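Local structure of HutD family protein (Pseudomonas aeruginosa, 1YLL) at residues A47-S52 and G106-F111; A122-L127 and C191-D196; S140-F145 and D167-E172. The protein is of unknown function but belongs to the HutD family of the cupin clan and may be linked to histidine utilisation. All blocks are in the same frame, centred on the assembly; numbering follows the deposited sequence.

Contact 1: A47-S52 and G106-F111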
ATOM      1  N   ALA D  47      21.288 -23.220   3.406  1.00 18.87           N
ATOM      2  CA  ALA D  47      22.449 -24.080   3.211  1.00 19.30           C
ATOM      3  C   ALA D  47      22.161 -25.053   2.087  1.00 21.72           C
ATOM      4  O   ALA D  47      21.001 -25.344   1.782  1.00 20.25           O
ATOM      5  CB  ALA D  47      22.796 -24.833   4.493  1.00 23.42           C
ATOM      6  N   ASP D  48      23.231 -25.477   1.419  1.00 21.86           N
ATOM      7  CA  ASP D  48      23.133 -26.477   0.369  1.00 22.90           C
ATOM      8  C   ASP D  48      23.733 -27.693   1.018  1.00 22.96           C
ATOM      9  O   ASP D  48      24.794 -27.612   1.635  1.00 23.54           O
ATOM     10  CB  ASP D  48      23.946 -26.085  -0.857  1.00 27.86           C
ATOM     11  CG  ASP D  48      23.247 -25.052  -1.698  1.00 32.66           C
ATOM     12  OD1 ASP D  48      22.389 -24.345  -1.137  1.00 35.44           O
ATOM     13  OD2 ASP D  48      23.553 -24.937  -2.904  1.00 36.76           O
ATOM     14  N   VAL D  49      23.044 -28.820   0.930  1.00 18.81           N
ATOM     15  CA  VAL D  49      23.573 -30.023   1.527  1.00 20.02           C
ATOM     16  C   VAL D  49      23.645 -30.965   0.348  1.00 18.27           C
ATOM     17  O   VAL D  49      22.614 -31.378  -0.173  1.00 19.20           O
ATOM     18  CB  VAL D  49      22.624 -30.582   2.586  1.00 20.59           C
ATOM     19  CG1 VAL D  49      23.270 -31.762   3.279  1.00 21.78           C
ATOM     20  CG2 VAL D  49      22.269 -29.491   3.589  1.00 25.18           C
ATOM     21  N   GLY D  50      24.870 -31.270  -0.066  1.00 21.00           N
ATOM     22  CA  GLY D  50      25.080 -32.112  -1.234  1.00 22.23           C
ATOM     23  C   GLY D  50      25.287 -33.576  -0.954  1.00 22.95           C
ATOM     24  O   GLY D  50      25.145 -34.399  -1.863  1.00 23.03           O
ATOM     25  N   GLU D  51      25.620 -33.889   0.289  1.00 21.72           N
ATOM     26  CA  GLU D  51      25.840 -35.263   0.720  1.00 25.08           C
ATOM     27  C   GLU D  51      25.360 -35.490   2.144  1.00 22.33           C
ATOM     28  O   GLU D  51      25.368 -34.568   2.958  1.00 22.97           O
ATOM     29  CB  GLU D  51      27.319 -35.579   0.695  1.00 29.38           C
ATOM     30  CG  GLU D  51      27.946 -35.631  -0.661  1.00 37.60           C
ATOM     31  CD  GLU D  51      29.385 -36.061  -0.563  1.00 42.28           C
ATOM     32  OE1 GLU D  51      30.190 -35.292   0.014  1.00 44.35           O
ATOM     33  OE2 GLU D  51      29.706 -37.170  -1.044  1.00 45.51           O
ATOM     34  N   SER D  52      24.953 -36.714   2.447  1.00 19.82           N
ATOM     35  CA  SER D  52      24.552 -37.072   3.803  1.00 18.83           C
ATOM     36  C   SER D  52      25.808 -36.982   4.658  1.00 21.11           C
ATOM     37  O   SER D  52      26.909 -37.293   4.198  1.00 22.19           O
ATOM     38  CB  SER D  52      24.014 -38.510   3.865  1.00 18.07           C
ATOM     39  OG  SER D  52      22.860 -38.651   3.055  1.00 18.58           O
ATOM     40  N   GLY D 106      19.105 -37.279  -3.163  1.00 20.35           N
ATOM     41  CA  GLY D 106      19.842 -36.179  -3.771  1.00 20.99           C
ATOM     42  C   GLY D 106      19.951 -34.919  -2.929  1.00 21.22           C
ATOM     43  O   GLY D 106      19.311 -34.791  -1.880  1.00 20.23           O
ATOM     44  N   ALA D 107      20.764 -33.991  -3.427  1.00 18.62           N
ATOM     45  CA  ALA D 107      21.022 -32.717  -2.765  1.00 20.44           C
ATOM     46  C   ALA D 107      19.753 -31.940  -2.419  1.00 18.21           C
ATOM     47  O   ALA D 107      18.698 -32.089  -3.050  1.00 19.16           O
ATOM     48  CB  ALA D 107      21.936 -31.859  -3.663  1.00 21.07           C
ATOM     49  N   ILE D 108      19.855 -31.101  -1.380  1.00 18.70           N
ATOM     50  CA  ILE D 108      18.733 -30.262  -0.991  1.00 17.40           C
ATOM     51  C   ILE D 108      19.284 -28.893  -0.621  1.00 14.55           C
ATOM     52  O   ILE D 108      20.490 -28.690  -0.552  1.00 15.28           O
ATOM     53  CB  ILE D 108      17.967 -30.784   0.279  1.00 15.74           C
ATOM     54  CG1 ILE D 108      18.930 -30.921   1.455  1.00 15.83           C
ATOM     55  CG2 ILE D 108      17.312 -32.163   0.010  1.00 16.40           C
ATOM     56  CD1 ILE D 108      18.189 -31.310   2.736  1.00 21.49           C
ATOM     57  N   ARG D 109      18.372 -27.968  -0.400  1.00 17.60           N
ATOM     58  CA  ARG D 109      18.720 -26.635   0.081  1.00 15.63           C
ATOM     59  C   ARG D 109      17.784 -26.477   1.255  1.00 15.04           C
ATOM     60  O   ARG D 109      16.624 -26.921   1.219  1.00 13.67           O
ATOM     61  CB  ARG D 109      18.418 -25.538  -0.941  1.00 18.26           C
ATOM     62  CG  ARG D 109      19.228 -25.667  -2.227  1.00 20.48           C
ATOM     63  CD  ARG D 109      19.222 -24.351  -3.010  1.00 24.34           C
ATOM     64  NE  ARG D 109      20.213 -23.422  -2.464  1.00 27.00           N
ATOM     65  CZ  ARG D 109      20.222 -22.112  -2.699  1.00 27.12           C
ATOM     66  NH1 ARG D 109      19.289 -21.579  -3.464  1.00 29.44           N
ATOM     67  NH2 ARG D 109      21.165 -21.340  -2.173  1.00 26.65           N
ATOM     68  N   ASP D 110      18.285 -25.869   2.324  1.00 15.71           N
ATOM     69  CA  ASP D 110      17.453 -25.684   3.489  1.00 15.22           C
ATOM     70  C   ASP D 110      17.519 -24.238   3.959  1.00 16.63           C
ATOM     71  O   ASP D 110      18.315 -23.441   3.458  1.00 18.29           O
ATOM     72  CB  ASP D 110      17.847 -26.632   4.636  1.00 19.70           C
ATOM     73  CG  ASP D 110      19.280 -26.490   5.076  1.00 24.56           C
ATOM     74  OD1 ASP D 110      19.846 -25.362   5.064  1.00 28.78           O
ATOM     75  OD2 ASP D 110      19.844 -27.534   5.470  1.00 31.10           O
ATOM     76  N   PHE D 111      16.619 -23.917   4.875  1.00 12.29           N
ATOM     77  CA  PHE D 111      16.495 -22.588   5.452  1.00 13.45           C
ATOM     78  C   PHE D 111      16.703 -22.826   6.955  1.00 10.74           C
ATOM     79  O   PHE D 111      16.033 -23.682   7.549  1.00 10.76           O
ATOM     80  CB  PHE D 111      15.085 -22.104   5.132  1.00 14.37           C
ATOM     81  CG  PHE D 111      14.734 -20.790   5.737  1.00 14.83           C
ATOM     82  CD1 PHE D 111      15.371 -19.610   5.308  1.00 17.24           C
ATOM     83  CD2 PHE D 111      13.755 -20.709   6.708  1.00 15.28           C
ATOM     84  CE1 PHE D 111      15.022 -18.385   5.859  1.00 18.73           C
ATOM     85  CE2 PHE D 111      13.399 -19.472   7.260  1.00 15.79           C
ATOM     86  CZ  PHE D 111      14.036 -18.320   6.837  1.00 15.17           C
TER
HETATM   87  O   HOH W   1      23.031 -22.313   0.153  1.00 36.48           O
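The guanidinium of R109 meets D48 through its edge: both D48 OD1 and a water lie close to its plane. The two side chains run alongside each other and leave the sheet in the same direction, yet carboxylate and guanidinium planes stand 84° apart, so this is not the coplanar, two-oxygen form of salt bridge. One oxygen does the work. R109 NE donates to D48 OD1 over 2.7 Å, almost straight at 168°, on the syn side of the carboxylate but out of its plane; R109 NH2 adds a weak bond to the same atom at 3.4 Å. The bend at chi3 of R109, 81°, turns NE back toward the aspartate. The water accepts from R109 NH2 at 3.1 Å.

Across the sheet from this pair, A47, V49, I108 and D110 share the other face. D110 CG sits between its own backbone N and carbonyl carbon, an orientation that carries OD1 back over A47. A47 N is thereby approached by two acceptors of one residue, D110 O at 3.0 Å and, weakly, D110 OD1. D110 N returns a bond to A47 O at 2.8 Å. Next along the ladder, V49 N reaches I108 O and I108 N reaches V49 O, while V49 CB packs on I108 CG1 at 3.9 Å.

E27, on the neighbouring strand 24-31, makes a long, weak ion pair with R109 NH2. The guanidinium therefore has two carboxylates within its influence, and its charge probably offsets both at this partly exposed face, whereas the carboxylate of buried D110 gets a weak bond from A47 N, a contact that may ease its burial.

Contact 2: A122-L127 and C191-D196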
ATOM      1  N   ALA D 122      11.765 -16.546  20.017  1.00 15.73           N
ATOM      2  CA  ALA D 122      11.517 -16.714  18.578  1.00 13.04           C
ATOM      3  C   ALA D 122      10.171 -17.312  18.191  1.00 12.77           C
ATOM      4  O   ALA D 122       9.546 -18.031  18.972  1.00 14.32           O
ATOM      5  CB  ALA D 122      12.644 -17.598  17.977  1.00 13.75           C
ATOM      6  N   ARG D 123       9.737 -17.013  16.955  1.00 10.57           N
ATOM      7  CA  ARG D 123       8.519 -17.610  16.407  1.00 11.43           C
ATOM      8  C   ARG D 123       8.879 -17.837  14.932  1.00 10.06           C
ATOM      9  O   ARG D 123       9.564 -17.014  14.317  1.00 11.22           O
ATOM     10  CB  ARG D 123       7.331 -16.659  16.499  1.00 12.53           C
ATOM     11  CG  ARG D 123       6.013 -17.330  16.121  1.00 12.22           C
ATOM     12  CD  ARG D 123       4.907 -16.303  16.092  1.00 11.33           C
ATOM     13  NE  ARG D 123       3.609 -16.951  15.935  1.00 10.98           N
ATOM     14  CZ  ARG D 123       3.092 -17.386  14.775  1.00 11.49           C
ATOM     15  NH1 ARG D 123       3.741 -17.251  13.618  1.00 10.64           N
ATOM     16  NH2 ARG D 123       1.891 -17.965  14.792  1.00 12.85           N
ATOM     17  N   LEU D 124       8.466 -18.963  14.386  1.00 10.59           N
ATOM     18  CA  LEU D 124       8.778 -19.224  12.996  1.00  9.53           C
ATOM     19  C   LEU D 124       7.594 -19.931  12.388  1.00  9.83           C
ATOM     20  O   LEU D 124       7.126 -20.953  12.931  1.00 10.42           O
ATOM     21  CB  LEU D 124      10.038 -20.097  12.877  1.00  9.29           C
ATOM     22  CG  LEU D 124      10.458 -20.431  11.434  1.00  8.84           C
ATOM     23  CD1 LEU D 124      12.009 -20.575  11.361  1.00 11.38           C
ATOM     24  CD2 LEU D 124       9.755 -21.704  10.882  1.00 10.33           C
ATOM     25  N   GLN D 125       7.105 -19.407  11.256  1.00 10.00           N
ATOM     26  CA  GLN D 125       5.959 -20.042  10.614  1.00 10.76           C
ATOM     27  C   GLN D 125       5.947 -19.881   9.093  1.00 11.81           C
ATOM     28  O   GLN D 125       6.124 -18.788   8.595  1.00 11.93           O
ATOM     29  CB  GLN D 125       4.650 -19.439  11.161  1.00 11.55           C
ATOM     30  CG  GLN D 125       3.393 -20.073  10.541  1.00 13.17           C
ATOM     31  CD  GLN D 125       2.107 -19.649  11.163  1.00 12.32           C
ATOM     32  OE1 GLN D 125       2.051 -18.670  11.884  1.00 13.66           O
ATOM     33  NE2 GLN D 125       1.035 -20.404  10.880  1.00 14.17           N
ATOM     34  N   TRP D 126       5.746 -20.983   8.378  1.00 11.09           N
ATOM     35  CA  TRP D 126       5.623 -20.939   6.913  1.00 11.40           C
ATOM     36  C   TRP D 126       4.188 -20.553   6.604  1.00 12.37           C
ATOM     37  O   TRP D 126       3.264 -21.124   7.164  1.00 12.76           O
ATOM     38  CB  TRP D 126       5.922 -22.328   6.325  1.00 11.70           C
ATOM     39  CG  TRP D 126       7.379 -22.563   6.235  1.00 10.33           C
ATOM     40  CD1 TRP D 126       8.174 -23.263   7.142  1.00 11.35           C
ATOM     41  CD2 TRP D 126       8.259 -22.085   5.228  1.00 12.27           C
ATOM     42  NE1 TRP D 126       9.465 -23.247   6.734  1.00 12.65           N
ATOM     43  CE2 TRP D 126       9.564 -22.527   5.569  1.00 14.44           C
ATOM     44  CE3 TRP D 126       8.085 -21.322   4.071  1.00 14.54           C
ATOM     45  CZ2 TRP D 126      10.682 -22.226   4.787  1.00 12.82           C
ATOM     46  CZ3 TRP D 126       9.193 -21.025   3.296  1.00 16.61           C
ATOM     47  CH2 TRP D 126      10.471 -21.473   3.650  1.00 13.76           C
ATOM     48  N   LEU D 127       4.028 -19.548   5.732  1.00 12.89           N
ATOM     49  CA  LEU D 127       2.708 -19.044   5.346  1.00 15.15           C
ATOM     50  C   LEU D 127       2.590 -19.045   3.829  1.00 14.30           C
ATOM     51  O   LEU D 127       3.510 -18.630   3.144  1.00 14.67           O
ATOM     52  CB  LEU D 127       2.570 -17.615   5.855  1.00 14.39           C
ATOM     53  CG  LEU D 127       2.648 -17.446   7.383  1.00 15.62           C
ATOM     54  CD1 LEU D 127       2.899 -15.974   7.742  1.00 16.74           C
ATOM     55  CD2 LEU D 127       1.378 -17.959   8.005  1.00 15.26           C
ATOM     56  N   CYS D 191       8.356 -17.463   4.875  1.00 10.95           N
ATOM     57  CA  CYS D 191       8.590 -17.921   6.234  1.00 12.38           C
ATOM     58  C   CYS D 191       8.763 -16.660   7.059  1.00  9.21           C
ATOM     59  O   CYS D 191       9.669 -15.840   6.800  1.00 12.65           O
ATOM     60  CB  CYS D 191       9.819 -18.788   6.310  1.00 10.39           C
ATOM     61  SG  CYS D 191       9.951 -19.601   7.960  1.00 13.34           S
ATOM     62  N   ALA D 192       7.865 -16.492   8.016  1.00 12.26           N
ATOM     63  CA  ALA D 192       7.875 -15.336   8.893  1.00  9.85           C
ATOM     64  C   ALA D 192       8.616 -15.744  10.162  1.00 11.19           C
ATOM     65  O   ALA D 192       8.158 -16.643  10.869  1.00 11.76           O
ATOM     66  CB  ALA D 192       6.452 -14.945   9.225  1.00 13.39           C
ATOM     67  N   VAL D 193       9.722 -15.061  10.440  1.00 11.22           N
ATOM     68  CA  VAL D 193      10.531 -15.338  11.641  1.00 10.98           C
ATOM     69  C   VAL D 193      10.490 -14.075  12.520  1.00 11.13           C
ATOM     70  O   VAL D 193      10.869 -13.004  12.053  1.00 13.61           O
ATOM     71  CB  VAL D 193      11.981 -15.654  11.255  1.00 12.78           C
ATOM     72  CG1 VAL D 193      12.829 -15.849  12.524  1.00 14.64           C
ATOM     73  CG2 VAL D 193      12.018 -16.952  10.457  1.00 14.40           C
ATOM     74  N   GLU D 194      10.034 -14.196  13.770  1.00 10.90           N
ATOM     75  CA  GLU D 194       9.956 -13.027  14.646  1.00 12.55           C
ATOM     76  C   GLU D 194      10.794 -13.311  15.871  1.00 13.82           C
ATOM     77  O   GLU D 194      10.762 -14.424  16.402  1.00 14.21           O
ATOM     78  CB  GLU D 194       8.483 -12.716  14.989  1.00 15.03           C
ATOM     79  CG  GLU D 194       7.706 -12.433  13.685  1.00 19.28           C
ATOM     80  CD  GLU D 194       6.191 -12.518  13.789  1.00 25.05           C
ATOM     81  OE1 GLU D 194       5.550 -13.127  12.863  1.00 26.21           O
ATOM     82  OE2 GLU D 194       5.650 -11.960  14.763  1.00 24.76           O
ATOM     83  N   LEU D 195      11.554 -12.305  16.283  1.00 14.91           N
ATOM     84  CA  LEU D 195      12.439 -12.424  17.429  1.00 14.99           C
ATOM     85  C   LEU D 195      12.242 -11.219  18.350  1.00 18.84           C
ATOM     86  O   LEU D 195      11.904 -10.128  17.896  1.00 17.90           O
ATOM     87  CB  LEU D 195      13.898 -12.440  16.940  1.00 17.87           C
ATOM     88  CG  LEU D 195      14.295 -13.683  16.120  1.00 16.75           C
ATOM     89  CD1 LEU D 195      15.228 -13.318  14.974  1.00 14.31           C
ATOM     90  CD2 LEU D 195      14.992 -14.656  17.035  1.00 20.08           C
ATOM     91  N   ASP D 196      12.426 -11.457  19.641  1.00 19.25           N
ATOM     92  CA  ASP D 196      12.372 -10.400  20.642  1.00 20.26           C
ATOM     93  C   ASP D 196      13.542 -10.650  21.557  1.00 20.91           C
ATOM     94  O   ASP D 196      13.923 -11.794  21.792  1.00 23.76           O
ATOM     95  CB  ASP D 196      11.076 -10.435  21.417  1.00 22.00           C
ATOM     96  CG  ASP D 196       9.998  -9.622  20.742  1.00 25.59           C
ATOM     97  OD1 ASP D 196      10.253  -8.426  20.481  1.00 26.23           O
ATOM     98  OD2 ASP D 196       8.915 -10.182  20.492  1.00 28.00           O
TER
HETATM   99  O   HOH W   2       6.261 -15.829  12.972  1.00 16.85           O
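A single water between R123 and E194 is gripped by three groups: it accepts from R123 NH1 at 3.0 Å and donates to A192 O at 2.9 Å and to E194 OE1 at 2.8 Å. It spans a gap that the two charges do not close within the chain: E194 OE1 lies well out of the guanidinium plane of this R123, none of whose N-H groups points at it. The same guanidinium presents its NH1 and NH2 end-on to one atom, Q125 OE1, the shorter bond being that from NH1 at 2.8 Å; this oxygen and the water both lie near its plane, which should fix its rotation. Across the subunit interface, E194 OE1 takes a salt bridge from R123 NH2 of the second subunit, and the reverse pair repeats it.

The opposite face of the ladder is apolar. C191 CB stands over the six-membered ring of W126, 3.6 Å from its centroid and only 1° off the normal, a CH-pi contact. The sulfur of C191, turned opposite the backbone N (chi1 -170°), reaches over the five-membered ring of W126, 3.9 Å from that centroid, in a sulfur-aromatic contact. L124 CD2 touches this sulfur at 3.6 Å, and L124 CD1 meets V193 CG2 at 3.7 Å. W126 NE1 is hydrogen-bonded to S66 OG of strand 62-69.

Reciprocal backbone bonds join R123 with E194 and Q125 with A192, the antiparallel hydrogen-bonded pairs. Within the fold, strand 187-197 lies between 120-129 and 141-146, with L113 and F111 of strand 108-115 packed on its apolar face. Strand 120-129 is an outermost strand of this sheet within the chain, but R123 and L124 pair antiparallel with a strand of the second subunit, so the sheet continues across the interface.

Contact 3: S140-F145 and D167-E172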
ATOM      1  N   SER D 140       9.922  -7.086  17.878  1.00 19.43           N
ATOM      2  CA  SER D 140      10.863  -6.030  17.540  1.00 21.47           C
ATOM      3  C   SER D 140      11.653  -6.366  16.289  1.00 19.73           C
ATOM      4  O   SER D 140      12.102  -5.475  15.579  1.00 19.37           O
ATOM      5  CB  SER D 140      11.821  -5.800  18.698  1.00 24.47           C
ATOM      6  OG  SER D 140      12.588  -6.951  18.952  1.00 32.16           O
ATOM      7  N   THR D 141      11.849  -7.660  16.030  1.00 17.18           N
ATOM      8  CA  THR D 141      12.561  -8.047  14.818  1.00 17.39           C
ATOM      9  C   THR D 141      11.723  -8.981  13.961  1.00 16.28           C
ATOM     10  O   THR D 141      11.143  -9.940  14.484  1.00 16.93           O
ATOM     11  CB  THR D 141      13.888  -8.745  15.149  1.00 20.02           C
ATOM     12  OG1 THR D 141      14.804  -7.788  15.704  1.00 24.24           O
ATOM     13  CG2 THR D 141      14.509  -9.350  13.878  1.00 18.28           C
ATOM     14  N   LEU D 142      11.601  -8.661  12.676  1.00 14.70           N
ATOM     15  CA  LEU D 142      10.895  -9.527  11.739  1.00 15.58           C
ATOM     16  C   LEU D 142      11.790  -9.854  10.541  1.00 15.25           C
ATOM     17  O   LEU D 142      12.343  -8.970   9.903  1.00 15.46           O
ATOM     18  CB  LEU D 142       9.568  -8.912  11.234  1.00 15.36           C
ATOM     19  CG  LEU D 142       8.967  -9.649  10.004  1.00 16.95           C
ATOM     20  CD1 LEU D 142       8.489 -11.042  10.410  1.00 18.44           C
ATOM     21  CD2 LEU D 142       7.796  -8.897   9.399  1.00 15.55           C
ATOM     22  N   LEU D 143      11.963 -11.146  10.260  1.00 12.81           N
ATOM     23  CA  LEU D 143      12.699 -11.561   9.089  1.00 13.91           C
ATOM     24  C   LEU D 143      11.611 -12.260   8.262  1.00 13.43           C
ATOM     25  O   LEU D 143      10.951 -13.190   8.736  1.00 14.92           O
ATOM     26  CB  LEU D 143      13.809 -12.555   9.464  1.00 14.54           C
ATOM     27  CG  LEU D 143      14.812 -11.988  10.468  1.00 19.81           C
ATOM     28  CD1 LEU D 143      15.704 -13.092  11.027  1.00 22.55           C
ATOM     29  CD2 LEU D 143      15.611 -10.916   9.756  1.00 23.26           C
ATOM     30  N   LEU D 144      11.369 -11.796   7.036  1.00 11.46           N
ATOM     31  CA  LEU D 144      10.319 -12.409   6.220  1.00 13.78           C
ATOM     32  C   LEU D 144      10.981 -12.930   4.943  1.00 14.75           C
ATOM     33  O   LEU D 144      11.358 -12.156   4.066  1.00 13.63           O
ATOM     34  CB  LEU D 144       9.229 -11.361   5.901  1.00 13.05           C
ATOM     35  CG  LEU D 144       7.920 -11.833   5.284  1.00 17.71           C
ATOM     36  CD1 LEU D 144       8.180 -12.393   3.913  1.00 19.70           C
ATOM     37  CD2 LEU D 144       7.244 -12.896   6.165  1.00 16.49           C
ATOM     38  N   PHE D 145      11.166 -14.247   4.878  1.00 13.01           N
ATOM     39  CA  PHE D 145      11.856 -14.891   3.775  1.00 13.66           C
ATOM     40  C   PHE D 145      10.873 -15.377   2.726  1.00 13.16           C
ATOM     41  O   PHE D 145       9.916 -16.035   3.068  1.00 12.69           O
ATOM     42  CB  PHE D 145      12.613 -16.100   4.316  1.00 14.15           C
ATOM     43  CG  PHE D 145      13.294 -16.924   3.252  1.00 11.21           C
ATOM     44  CD1 PHE D 145      14.500 -16.517   2.709  1.00 12.88           C
ATOM     45  CD2 PHE D 145      12.716 -18.129   2.820  1.00 13.57           C
ATOM     46  CE1 PHE D 145      15.146 -17.296   1.744  1.00 13.27           C
ATOM     47  CE2 PHE D 145      13.359 -18.928   1.851  1.00 14.69           C
ATOM     48  CZ  PHE D 145      14.553 -18.520   1.322  1.00 14.10           C
ATOM     49  N   ASP D 167      14.510 -13.797  -1.509  1.00 18.44           N
ATOM     50  CA  ASP D 167      14.843 -12.492  -0.921  1.00 16.55           C
ATOM     51  C   ASP D 167      14.257 -12.499   0.506  1.00 16.90           C
ATOM     52  O   ASP D 167      13.344 -13.271   0.811  1.00 17.19           O
ATOM     53  CB  ASP D 167      14.199 -11.334  -1.685  1.00 18.61           C
ATOM     54  CG  ASP D 167      14.848 -11.084  -3.050  1.00 20.04           C
ATOM     55  OD1 ASP D 167      14.284 -10.264  -3.814  1.00 20.05           O
ATOM     56  OD2 ASP D 167      15.907 -11.679  -3.364  1.00 21.20           O
ATOM     57  N   CYS D 168      14.740 -11.596   1.347  1.00 15.17           N
ATOM     58  CA  CYS D 168      14.277 -11.567   2.724  1.00 15.27           C
ATOM     59  C   CYS D 168      14.176 -10.163   3.317  1.00 15.86           C
ATOM     60  O   CYS D 168      15.134  -9.412   3.321  1.00 16.19           O
ATOM     61  CB  CYS D 168      15.228 -12.426   3.565  1.00 15.93           C
ATOM     62  SG  CYS D 168      14.801 -12.706   5.348  1.00 16.51           S
ATOM     63  N   LEU D 169      13.004  -9.821   3.816  1.00 15.83           N
ATOM     64  CA  LEU D 169      12.849  -8.539   4.466  1.00 18.43           C
ATOM     65  C   LEU D 169      13.488  -8.669   5.838  1.00 18.96           C
ATOM     66  O   LEU D 169      13.338  -9.693   6.491  1.00 17.26           O
ATOM     67  CB  LEU D 169      11.386  -8.212   4.673  1.00 19.33           C
ATOM     68  CG  LEU D 169      11.227  -6.958   5.540  1.00 22.19           C
ATOM     69  CD1 LEU D 169      10.959  -5.783   4.623  1.00 27.29           C
ATOM     70  CD2 LEU D 169      10.121  -7.112   6.533  1.00 26.08           C
ATOM     71  N   CYS D 170      14.225  -7.652   6.271  1.00 18.10           N
ATOM     72  CA  CYS D 170      14.803  -7.696   7.617  1.00 19.21           C
ATOM     73  C   CYS D 170      14.398  -6.394   8.285  1.00 21.08           C
ATOM     74  O   CYS D 170      14.816  -5.327   7.831  1.00 24.23           O
ATOM     75  CB  CYS D 170      16.337  -7.786   7.577  1.00 23.25           C
ATOM     76  SG  CYS D 170      17.139  -7.820   9.262  1.00 32.21           S
ATOM     77  N   ALA D 171      13.561  -6.468   9.320  1.00 18.81           N
ATOM     78  CA  ALA D 171      13.139  -5.277  10.062  1.00 21.70           C
ATOM     79  C   ALA D 171      13.569  -5.423  11.522  1.00 21.56           C
ATOM     80  O   ALA D 171      13.221  -6.389  12.206  1.00 21.15           O
ATOM     81  CB  ALA D 171      11.624  -5.086   9.978  1.00 19.89           C
ATOM     82  N   GLU D 172      14.329  -4.453  12.010  1.00 22.69           N
ATOM     83  CA  GLU D 172      14.810  -4.529  13.379  1.00 23.98           C
ATOM     84  C   GLU D 172      14.455  -3.264  14.130  1.00 23.24           C
ATOM     85  O   GLU D 172      14.207  -2.243  13.516  1.00 24.47           O
ATOM     86  CB  GLU D 172      16.336  -4.690  13.405  1.00 27.04           C
ATOM     87  CG  GLU D 172      16.865  -6.104  13.340  1.00 31.69           C
ATOM     88  CD  GLU D 172      18.385  -6.125  13.418  1.00 33.30           C
ATOM     89  OE1 GLU D 172      19.026  -5.610  12.482  1.00 34.99           O
ATOM     90  OE2 GLU D 172      18.933  -6.642  14.418  1.00 37.52           O
TER
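L143 CG points away from its carbonyl carbon (chi1 -59°) and C170 SG lies opposite its own backbone N (chi1 179°); these rotations, together with the chi2 of L143 (168°), put L143 CD2 against C170 SG at 3.5 Å. On the same face C168 CB lies at the edge of the F145 ring, near its plane, and C168 SG is 4.2 Å from F145 CB. The other face is hydrocarbon: L142 and L169 cross at about a right angle, with L142 CD2 4.1 Å from L169 CD2. Beside them L144 CB meets L169 CB at 4.0 Å. At the far end T141 and E172 run alongside each other, T141 OG1 being 3.6 Å from E172 CG.

Two hydrogen-bonded pairs hold the backbones. L142 N to A171 O and its return are both 2.8 Å; L144 and L169 exchange bonds in the same way.

W180 covers L142, L169 and A171, while L143 and F145 reach across to L44 and I46 of strand 42-49. Both faces are thus packed, and strand axes 175° apart make a nearly exact antiparallel pair, an arrangement in keeping with the beta-barrel architecture of the cupin clan.

Overall arrangement
From the N terminus, strand 42-49 is the first to enter a contact, and contact 1 closes a 53-residue, helix-free loop when strand 108-115 returns beside it. Strand 120-129 then opens contact 2, which closes only with strand 187-197 near the C terminus. Contact 3 opens and closes within that span, so it nests in contact 2, whereas contact 1 precedes both in series and none cross. Contacts 2 and 3 belong to one five-stranded sheet, where strands 187-197 and 141-146 are neighbours; contact 1 belongs to the six-stranded sheet. F111, at the end of contact 1, joins the two sheets, touching C191 and W126 of contact 2 and F145 of contact 3.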